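Local coordinates for protein adenylation domain (Streptomyces sp., PDB 5N9X) that belongs to the ANL superfamily of AMP-binding enzymes and binds adenosine-5'-triphosphate and threonine in its ligand pockets, at residues H50-G55 / G78-A83; W454-A459 / R523-R528. All blocks are in the same frame, centred on the assembly; numbering follows the deposited sequence.

In the fold
The two contacts illustrate how one large side chain can join two elements of secondary structure by different chemistry. They share no helix or strand and lie on opposite sides of the centre of the chain, their centres about 46 Å apart and their nearest atoms about 27 Å. Interaction 1 is a buried helix-to-helix contact near the N-terminal end, largely apolar, with no hydrogen bond between its segments, in which a tryptophan covers alanines. Interaction 2 is only partly buried and ties a strand to the last helix, combining an aromatic cluster with a histidine-carboxylate hydrogen bond. That bond crosses between the segments, whereas the indole N-H and Asn-80 amide nitrogen of interaction 1 bond to helix 136-141.

Interaction 1: H50-G55 / G78-A83; sequences HSWAEG and GANAIA
Trp-52 reaches from helix 46-62 to the start of helix 79-90, and its indole supplies nearly all the close packing. The ring's chi1 of -175° sends it away from its backbone N toward that helix. The methyl CB of Ala-83 sits over the six-membered ring, 3.5 Å from the centroid, a CH-pi contact. At the indole's far end, Trp-52 CH2 meets Ala-79 CB at 3.9 Å. Asn-80 comes in at the edge: its OD1 lies in the ring plane, 3.2 Å from both CZ2 and CH2 of Trp-52, with the amide nearly perpendicular to the indole (81°). The polar ends are held by helix 136-141, since Trp-52 NE1 bonds to Val-139 O and Asn-80 ND2 to Glu-136 OE2. Beside this tight patch the contact is looser, with Ala-53 CB 4.3 Å from Ala-83 O. Ser-51 is exposed on the outer side, while beyond the packed patch Glu-54 salt-bridges Arg-90 at the far end of helix 79-90. The axes of segments 50-55 and 79-83 approach to 10.3 Å and cross at -60°. Such packing typifies a layered alpha/beta fold: helix 79-90 is the crossover between adjacent parallel strands 70-74 and 94-97, with helix 46-62 against it.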
ATOM      1  N   HIS A  50      24.589   7.246  -5.049  1.00 14.67           N
ATOM      2  CA  HIS A  50      25.221   6.047  -5.574  1.00 13.80           C
ATOM      3  C   HIS A  50      26.528   5.722  -4.856  1.00 20.75           C
ATOM      4  O   HIS A  50      26.776   4.570  -4.491  1.00 19.81           O
ATOM      5  CB  HIS A  50      25.475   6.168  -7.069  1.00 16.11           C
ATOM      6  CG  HIS A  50      25.952   4.893  -7.686  1.00 22.51           C
ATOM      7  ND1 HIS A  50      27.274   4.672  -8.020  1.00 24.04           N
ATOM      8  CD2 HIS A  50      25.288   3.754  -8.001  1.00 18.08           C
ATOM      9  CE1 HIS A  50      27.395   3.459  -8.532  1.00 23.79           C
ATOM     10  NE2 HIS A  50      26.206   2.882  -8.531  1.00 22.92           N
ATOM     11  N   SER A  51      27.361   6.741  -4.650  1.00 19.18           N
ATOM     12  CA  SER A  51      28.589   6.570  -3.885  1.00 19.82           C
ATOM     13  C   SER A  51      28.371   6.033  -2.475  1.00 16.17           C
ATOM     14  O   SER A  51      29.047   5.103  -2.038  1.00 16.86           O
ATOM     15  CB  SER A  51      29.341   7.895  -3.790  1.00 15.24           C
ATOM     16  OG  SER A  51      30.279   7.980  -4.830  1.00 31.77           O
ATOM     17  N   TRP A  52      27.447   6.670  -1.769  1.00 16.36           N
ATOM     18  CA  TRP A  52      27.116   6.360  -0.390  1.00 15.25           C
ATOM     19  C   TRP A  52      26.675   4.888  -0.314  1.00 23.58           C
ATOM     20  O   TRP A  52      27.173   4.096   0.508  1.00 22.25           O
ATOM     21  CB  TRP A  52      26.028   7.347   0.059  1.00 16.85           C
ATOM     22  CG  TRP A  52      25.586   7.315   1.485  1.00 21.86           C
ATOM     23  CD1 TRP A  52      26.063   6.511   2.488  1.00 22.42           C
ATOM     24  CD2 TRP A  52      24.608   8.176   2.090  1.00 15.24           C
ATOM     25  NE1 TRP A  52      25.413   6.801   3.666  1.00 20.42           N
ATOM     26  CE2 TRP A  52      24.518   7.820   3.447  1.00 15.52           C
ATOM     27  CE3 TRP A  52      23.790   9.203   1.606  1.00 18.26           C
ATOM     28  CZ2 TRP A  52      23.645   8.469   4.338  1.00 18.10           C
ATOM     29  CZ3 TRP A  52      22.909   9.836   2.487  1.00 14.13           C
ATOM     30  CH2 TRP A  52      22.847   9.470   3.831  1.00 22.35           C
ATOM     31  N   ALA A  53      25.787   4.516  -1.236  1.00 19.24           N
ATOM     32  CA  ALA A  53      25.212   3.180  -1.275  1.00 21.99           C
ATOM     33  C   ALA A  53      26.233   2.080  -1.563  1.00 15.49           C
ATOM     34  O   ALA A  53      26.222   1.044  -0.908  1.00 23.10           O
ATOM     35  CB  ALA A  53      24.078   3.141  -2.315  1.00 20.37           C
ATOM     36  N   GLU A  54      27.091   2.289  -2.555  1.00 16.81           N
ATOM     37  CA  GLU A  54      28.215   1.370  -2.784  1.00 28.42           C
ATOM     38  C   GLU A  54      29.064   1.169  -1.526  1.00 30.78           C
ATOM     39  O   GLU A  54      29.417   0.027  -1.170  1.00 20.36           O
ATOM     40  CB  GLU A  54      29.113   1.865  -3.928  1.00 19.90           C
ATOM     41  CG  GLU A  54      28.435   1.898  -5.295  1.00 23.96           C
ATOM     42  CD  GLU A  54      28.000   0.501  -5.731  1.00 33.21           C
ATOM     43  OE1 GLU A  54      28.781  -0.456  -5.501  1.00 25.20           O
ATOM     44  OE2 GLU A  54      26.893   0.366  -6.308  1.00 29.14           O
ATOM     45  N   GLY A  55      29.390   2.274  -0.858  1.00 23.51           N
ATOM     46  CA  GLY A  55      30.106   2.191   0.399  1.00 23.70           C
ATOM     47  C   GLY A  55      29.358   1.399   1.462  1.00 29.37           C
ATOM     48  O   GLY A  55      29.960   0.596   2.182  1.00 38.40           O
ATOM     49  N   GLY A  78      14.095   9.389   5.396  1.00 21.53           N
ATOM     50  CA  GLY A  78      15.106  10.401   5.156  1.00 20.74           C
ATOM     51  C   GLY A  78      16.272   9.832   4.362  1.00 23.90           C
ATOM     52  O   GLY A  78      16.260   8.658   3.962  1.00 19.64           O
ATOM     53  N   ALA A  79      17.274  10.680   4.136  1.00 23.94           N
ATOM     54  CA  ALA A  79      18.499  10.311   3.441  1.00 14.43           C
ATOM     55  C   ALA A  79      19.083   8.973   3.914  1.00 16.06           C
ATOM     56  O   ALA A  79      19.333   8.091   3.099  1.00 19.89           O
ATOM     57  CB  ALA A  79      19.519  11.419   3.598  1.00 15.40           C
ATOM     58  N   ASN A  80      19.300   8.820   5.219  1.00 18.04           N
ATOM     59  CA  ASN A  80      19.949   7.619   5.738  1.00 15.72           C
ATOM     60  C   ASN A  80      19.144   6.357   5.489  1.00 13.41           C
ATOM     61  O   ASN A  80      19.697   5.327   5.149  1.00 18.55           O
ATOM     62  CB  ASN A  80      20.224   7.736   7.252  1.00 25.37           C
ATOM     63  CG  ASN A  80      21.058   8.962   7.624  1.00 21.59           C
ATOM     64  OD1 ASN A  80      21.996   9.353   6.910  1.00 19.41           O
ATOM     65  ND2 ASN A  80      20.735   9.550   8.766  1.00 18.86           N
ATOM     66  N   ALA A  81      17.836   6.428   5.675  1.00 16.22           N
ATOM     67  CA  ALA A  81      16.986   5.263   5.479  1.00 15.16           C
ATOM     68  C   ALA A  81      17.035   4.778   4.027  1.00 19.76           C
ATOM     69  O   ALA A  81      17.097   3.571   3.769  1.00 21.76           O
ATOM     70  CB  ALA A  81      15.551   5.575   5.890  1.00 12.16           C
ATOM     71  N   ILE A  82      17.018   5.724   3.091  1.00 15.56           N
ATOM     72  CA  ILE A  82      17.027   5.410   1.679  1.00 14.29           C
ATOM     73  C   ILE A  82      18.382   4.839   1.256  1.00 20.56           C
ATOM     74  O   ILE A  82      18.453   3.832   0.513  1.00 18.69           O
ATOM     75  CB  ILE A  82      16.711   6.670   0.808  1.00 11.30           C
ATOM     76  CG1 ILE A  82      15.297   7.188   1.084  1.00 12.07           C
ATOM     77  CG2 ILE A  82      16.909   6.354  -0.651  1.00  9.65           C
ATOM     78  CD1 ILE A  82      14.175   6.185   0.728  1.00 13.59           C
ATOM     79  N   ALA A  83      19.451   5.497   1.697  1.00  9.85           N
ATOM     80  CA  ALA A  83      20.789   5.064   1.337  1.00 13.42           C
ATOM     81  C   ALA A  83      21.073   3.677   1.940  1.00 15.19           C
ATOM     82  O   ALA A  83      21.657   2.808   1.283  1.00 14.37           O
ATOM     83  CB  ALA A  83      21.840   6.103   1.796  1.00 14.77           C
TER

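Interaction 2: W454-A459 / R523-R528; sequences WVHEFA and RAFDER
Phe-525 of helix 523-528 enters a group of three aromatic rings presented by residues 454-459, and each ring meets it differently. Trp-454 turns its edge to the face of Phe-525, an edge-to-face pair with planes 85° apart, while its CZ2 also touches Phe-525 CB at 3.8 Å. Toward His-456 the roles change: the CD1-CE1 edge of Phe-525 lies over the imidazole face, with centroids 4.8 Å apart and planes steeply inclined. Phe-458 approaches obliquely, its CZ 3.7 Å from Phe-525 CZ. With CG anti to the backbone N (chi1 172°), Phe-525 extends from the helix into this cluster.

Hydrogen bonding complements the aromatic packing and runs as a chain of two bonds through His-456. Trp-454 NE1 donates to His-456 ND1 at 3.0 Å, and His-456 NE2 donates to Asp-526 OD2 at 2.8 Å. Both partners lie close to the imidazole plane, which fixes the rotation of the ring; the pattern is consistent with a neutral histidine protonated on NE2. The bond to the carboxylate uses the anti side of OD2 and is bent, at 147°. Arg-529 adds a long, weak ion pair to the same oxygen.

In the surrounding fold, strand 450-457 is an outer strand of a three-stranded sheet in the small C-terminal domain of the AMP-binding enzyme family, with the chain's last helix packed on that sheet. Trp-454 and His-456 pair through their backbones with Val-466 and Arg-464 of strand 463-470. Arg-464 also makes a cation-pi contact with Phe-458. Phe-525 rests against Val-466 and continues onto Gln-501 and Leu-503 of strand 501-505, so helix 518-528 packs against side chains of all three strands.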
ATOM      1  N   TRP A 454     -18.834  -4.780  11.562  1.00 14.04           N
ATOM      2  CA  TRP A 454     -18.479  -6.202  11.620  1.00 27.60           C
ATOM      3  C   TRP A 454     -19.436  -7.047  12.469  1.00 18.31           C
ATOM      4  O   TRP A 454     -20.274  -6.520  13.191  1.00 17.63           O
ATOM      5  CB  TRP A 454     -17.036  -6.371  12.130  1.00 13.87           C
ATOM      6  CG  TRP A 454     -16.834  -6.127  13.583  1.00 16.75           C
ATOM      7  CD1 TRP A 454     -16.614  -7.064  14.561  1.00 19.33           C
ATOM      8  CD2 TRP A 454     -16.803  -4.857  14.234  1.00 15.53           C
ATOM      9  NE1 TRP A 454     -16.447  -6.448  15.779  1.00 12.92           N
ATOM     10  CE2 TRP A 454     -16.560  -5.096  15.609  1.00 13.39           C
ATOM     11  CE3 TRP A 454     -16.971  -3.537  13.792  1.00 14.57           C
ATOM     12  CZ2 TRP A 454     -16.473  -4.062  16.540  1.00 16.87           C
ATOM     13  CZ3 TRP A 454     -16.890  -2.510  14.712  1.00 14.31           C
ATOM     14  CH2 TRP A 454     -16.646  -2.776  16.076  1.00 21.40           C
ATOM     15  N   VAL A 455     -19.326  -8.360  12.338  1.00 15.08           N
ATOM     16  CA  VAL A 455     -20.009  -9.259  13.254  1.00 26.76           C
ATOM     17  C   VAL A 455     -19.158  -9.401  14.515  1.00 19.55           C
ATOM     18  O   VAL A 455     -17.988  -9.724  14.454  1.00 20.92           O
ATOM     19  CB  VAL A 455     -20.289 -10.638  12.614  1.00 23.77           C
ATOM     20  CG1 VAL A 455     -21.022 -11.555  13.608  1.00 18.55           C
ATOM     21  CG2 VAL A 455     -21.135 -10.459  11.357  1.00 12.93           C
ATOM     22  N   HIS A 456     -19.737  -9.103  15.663  1.00 19.79           N
ATOM     23  CA  HIS A 456     -18.979  -9.215  16.907  1.00 27.70           C
ATOM     24  C   HIS A 456     -19.486 -10.356  17.768  1.00 29.31           C
ATOM     25  O   HIS A 456     -20.689 -10.474  17.994  1.00 32.83           O
ATOM     26  CB  HIS A 456     -19.055  -7.907  17.687  1.00 21.54           C
ATOM     27  CG  HIS A 456     -18.063  -7.807  18.794  1.00 23.64           C
ATOM     28  ND1 HIS A 456     -16.742  -7.470  18.580  1.00 18.92           N
ATOM     29  CD2 HIS A 456     -18.205  -7.959  20.129  1.00 26.27           C
ATOM     30  CE1 HIS A 456     -16.111  -7.430  19.736  1.00 18.40           C
ATOM     31  NE2 HIS A 456     -16.975  -7.722  20.693  1.00 34.99           N
ATOM     32  N   GLU A 457     -18.580 -11.188  18.262  1.00 26.18           N
ATOM     33  CA  GLU A 457     -18.994 -12.241  19.178  1.00 37.58           C
ATOM     34  C   GLU A 457     -19.056 -11.698  20.603  1.00 35.78           C
ATOM     35  O   GLU A 457     -18.033 -11.498  21.247  1.00 29.99           O
ATOM     36  CB  GLU A 457     -18.048 -13.442  19.093  1.00 35.94           C
ATOM     37  CG  GLU A 457     -18.756 -14.787  19.163  1.00 39.80           C
ATOM     38  CD  GLU A 457     -17.820 -15.930  19.544  1.00 55.54           C
ATOM     39  OE1 GLU A 457     -17.838 -16.317  20.736  1.00 56.03           O
ATOM     40  OE2 GLU A 457     -17.093 -16.459  18.665  1.00 47.66           O
ATOM     41  N   PHE A 458     -20.264 -11.423  21.082  1.00 40.99           N
ATOM     42  CA  PHE A 458     -20.443 -10.893  22.430  1.00 34.89           C
ATOM     43  C   PHE A 458     -20.221 -12.058  23.381  1.00 50.66           C
ATOM     44  O   PHE A 458     -19.593 -11.937  24.436  1.00 47.53           O
ATOM     45  CB  PHE A 458     -21.838 -10.279  22.599  1.00 33.72           C
ATOM     46  CG  PHE A 458     -21.998  -8.941  21.931  1.00 30.85           C
ATOM     47  CD1 PHE A 458     -22.327  -8.862  20.585  1.00 27.28           C
ATOM     48  CD2 PHE A 458     -21.812  -7.761  22.648  1.00 34.05           C
ATOM     49  CE1 PHE A 458     -22.466  -7.633  19.957  1.00 26.78           C
ATOM     50  CE2 PHE A 458     -21.952  -6.525  22.026  1.00 35.05           C
ATOM     51  CZ  PHE A 458     -22.279  -6.466  20.675  1.00 26.41           C
ATOM     52  N   ALA A 459     -20.756 -13.194  22.960  1.00 49.57           N
ATOM     53  CA  ALA A 459     -20.530 -14.486  23.573  1.00 49.59           C
ATOM     54  C   ALA A 459     -20.649 -15.486  22.439  1.00 54.51           C
ATOM     55  O   ALA A 459     -21.171 -15.142  21.377  1.00 56.81           O
ATOM     56  CB  ALA A 459     -21.553 -14.769  24.669  1.00 46.24           C
ATOM     57  N   ARG A 523     -11.470  -4.814  19.203  1.00 17.64           N
ATOM     58  CA  ARG A 523     -10.937  -4.889  20.558  1.00 25.14           C
ATOM     59  C   ARG A 523     -11.281  -3.665  21.415  1.00 26.25           C
ATOM     60  O   ARG A 523     -11.527  -3.800  22.617  1.00 21.84           O
ATOM     61  CB  ARG A 523      -9.416  -5.108  20.526  1.00 27.07           C
ATOM     62  CG  ARG A 523      -9.023  -6.512  20.068  1.00 27.84           C
ATOM     63  CD  ARG A 523      -7.556  -6.802  20.283  1.00 32.80           C
ATOM     64  NE  ARG A 523      -6.892  -7.186  19.033  1.00 44.74           N
ATOM     65  CZ  ARG A 523      -6.031  -6.414  18.375  1.00 34.02           C
ATOM     66  NH1 ARG A 523      -5.723  -5.215  18.846  1.00 30.97           N
ATOM     67  NH2 ARG A 523      -5.476  -6.840  17.249  1.00 45.22           N
ATOM     68  N   ALA A 524     -11.304  -2.488  20.795  1.00 17.31           N
ATOM     69  CA  ALA A 524     -11.632  -1.264  21.504  1.00 21.30           C
ATOM     70  C   ALA A 524     -13.105  -1.285  21.912  1.00 18.34           C
ATOM     71  O   ALA A 524     -13.479  -0.849  22.994  1.00 21.71           O
ATOM     72  CB  ALA A 524     -11.328  -0.045  20.634  1.00 15.87           C
ATOM     73  N   PHE A 525     -13.927  -1.781  21.000  1.00 20.38           N
ATOM     74  CA  PHE A 525     -15.348  -1.917  21.207  1.00 18.82           C
ATOM     75  C   PHE A 525     -15.582  -2.812  22.412  1.00 26.81           C
ATOM     76  O   PHE A 525     -16.254  -2.431  23.387  1.00 26.11           O
ATOM     77  CB  PHE A 525     -16.007  -2.494  19.953  1.00 19.38           C
ATOM     78  CG  PHE A 525     -17.450  -2.840  20.130  1.00 27.20           C
ATOM     79  CD1 PHE A 525     -17.833  -4.127  20.530  1.00 30.21           C
ATOM     80  CD2 PHE A 525     -18.434  -1.887  19.900  1.00 22.77           C
ATOM     81  CE1 PHE A 525     -19.170  -4.457  20.703  1.00 22.11           C
ATOM     82  CE2 PHE A 525     -19.773  -2.211  20.069  1.00 35.70           C
ATOM     83  CZ  PHE A 525     -20.140  -3.507  20.471  1.00 29.51           C
ATOM     84  N   ASP A 526     -15.007  -4.004  22.338  1.00 22.64           N
ATOM     85  CA  ASP A 526     -15.150  -4.997  23.386  1.00 31.03           C
ATOM     86  C   ASP A 526     -14.792  -4.458  24.780  1.00 30.92           C
ATOM     87  O   ASP A 526     -15.472  -4.746  25.759  1.00 28.90           O
ATOM     88  CB  ASP A 526     -14.291  -6.214  23.042  1.00 30.16           C
ATOM     89  CG  ASP A 526     -14.804  -7.478  23.676  1.00 32.21           C
ATOM     90  OD1 ASP A 526     -14.507  -7.705  24.867  1.00 34.74           O
ATOM     91  OD2 ASP A 526     -15.519  -8.233  22.985  1.00 36.37           O
ATOM     92  N   GLU A 527     -13.731  -3.662  24.868  1.00 31.38           N
ATOM     93  CA  GLU A 527     -13.282  -3.146  26.160  1.00 31.63           C
ATOM     94  C   GLU A 527     -14.147  -1.985  26.661  1.00 34.74           C
ATOM     95  O   GLU A 527     -14.336  -1.826  27.868  1.00 41.59           O
ATOM     96  CB  GLU A 527     -11.793  -2.755  26.074  1.00 33.01           C
ATOM     97  CG  GLU A 527     -11.317  -1.636  27.013  1.00 38.87           C
ATOM     98  CD  GLU A 527     -11.718  -0.218  26.562  1.00 50.61           C
ATOM     99  OE1 GLU A 527     -11.892   0.006  25.339  1.00 39.93           O
ATOM    100  OE2 GLU A 527     -11.872   0.665  27.442  1.00 59.45           O
ATOM    101  N   ARG A 528     -14.677  -1.182  25.740  1.00 32.22           N
ATOM    102  CA  ARG A 528     -15.606  -0.116  26.117  1.00 33.18           C
ATOM    103  C   ARG A 528     -16.988  -0.650  26.535  1.00 33.24           C
ATOM    104  O   ARG A 528     -17.731   0.020  27.249  1.00 29.00           O
ATOM    105  CB  ARG A 528     -15.742   0.912  24.973  1.00 37.26           C
ATOM    106  CG  ARG A 528     -17.048   1.733  25.010  1.00 42.43           C
ATOM    107  CD  ARG A 528     -16.913   3.137  25.612  1.00 56.40           C
ATOM    108  NE  ARG A 528     -18.203   3.651  26.092  1.00 59.21           N
ATOM    109  CZ  ARG A 528     -18.745   3.343  27.275  1.00 63.62           C
ATOM    110  NH1 ARG A 528     -18.112   2.525  28.109  1.00 61.96           N
ATOM    111  NH2 ARG A 528     -19.923   3.852  27.633  1.00 56.91           N
TER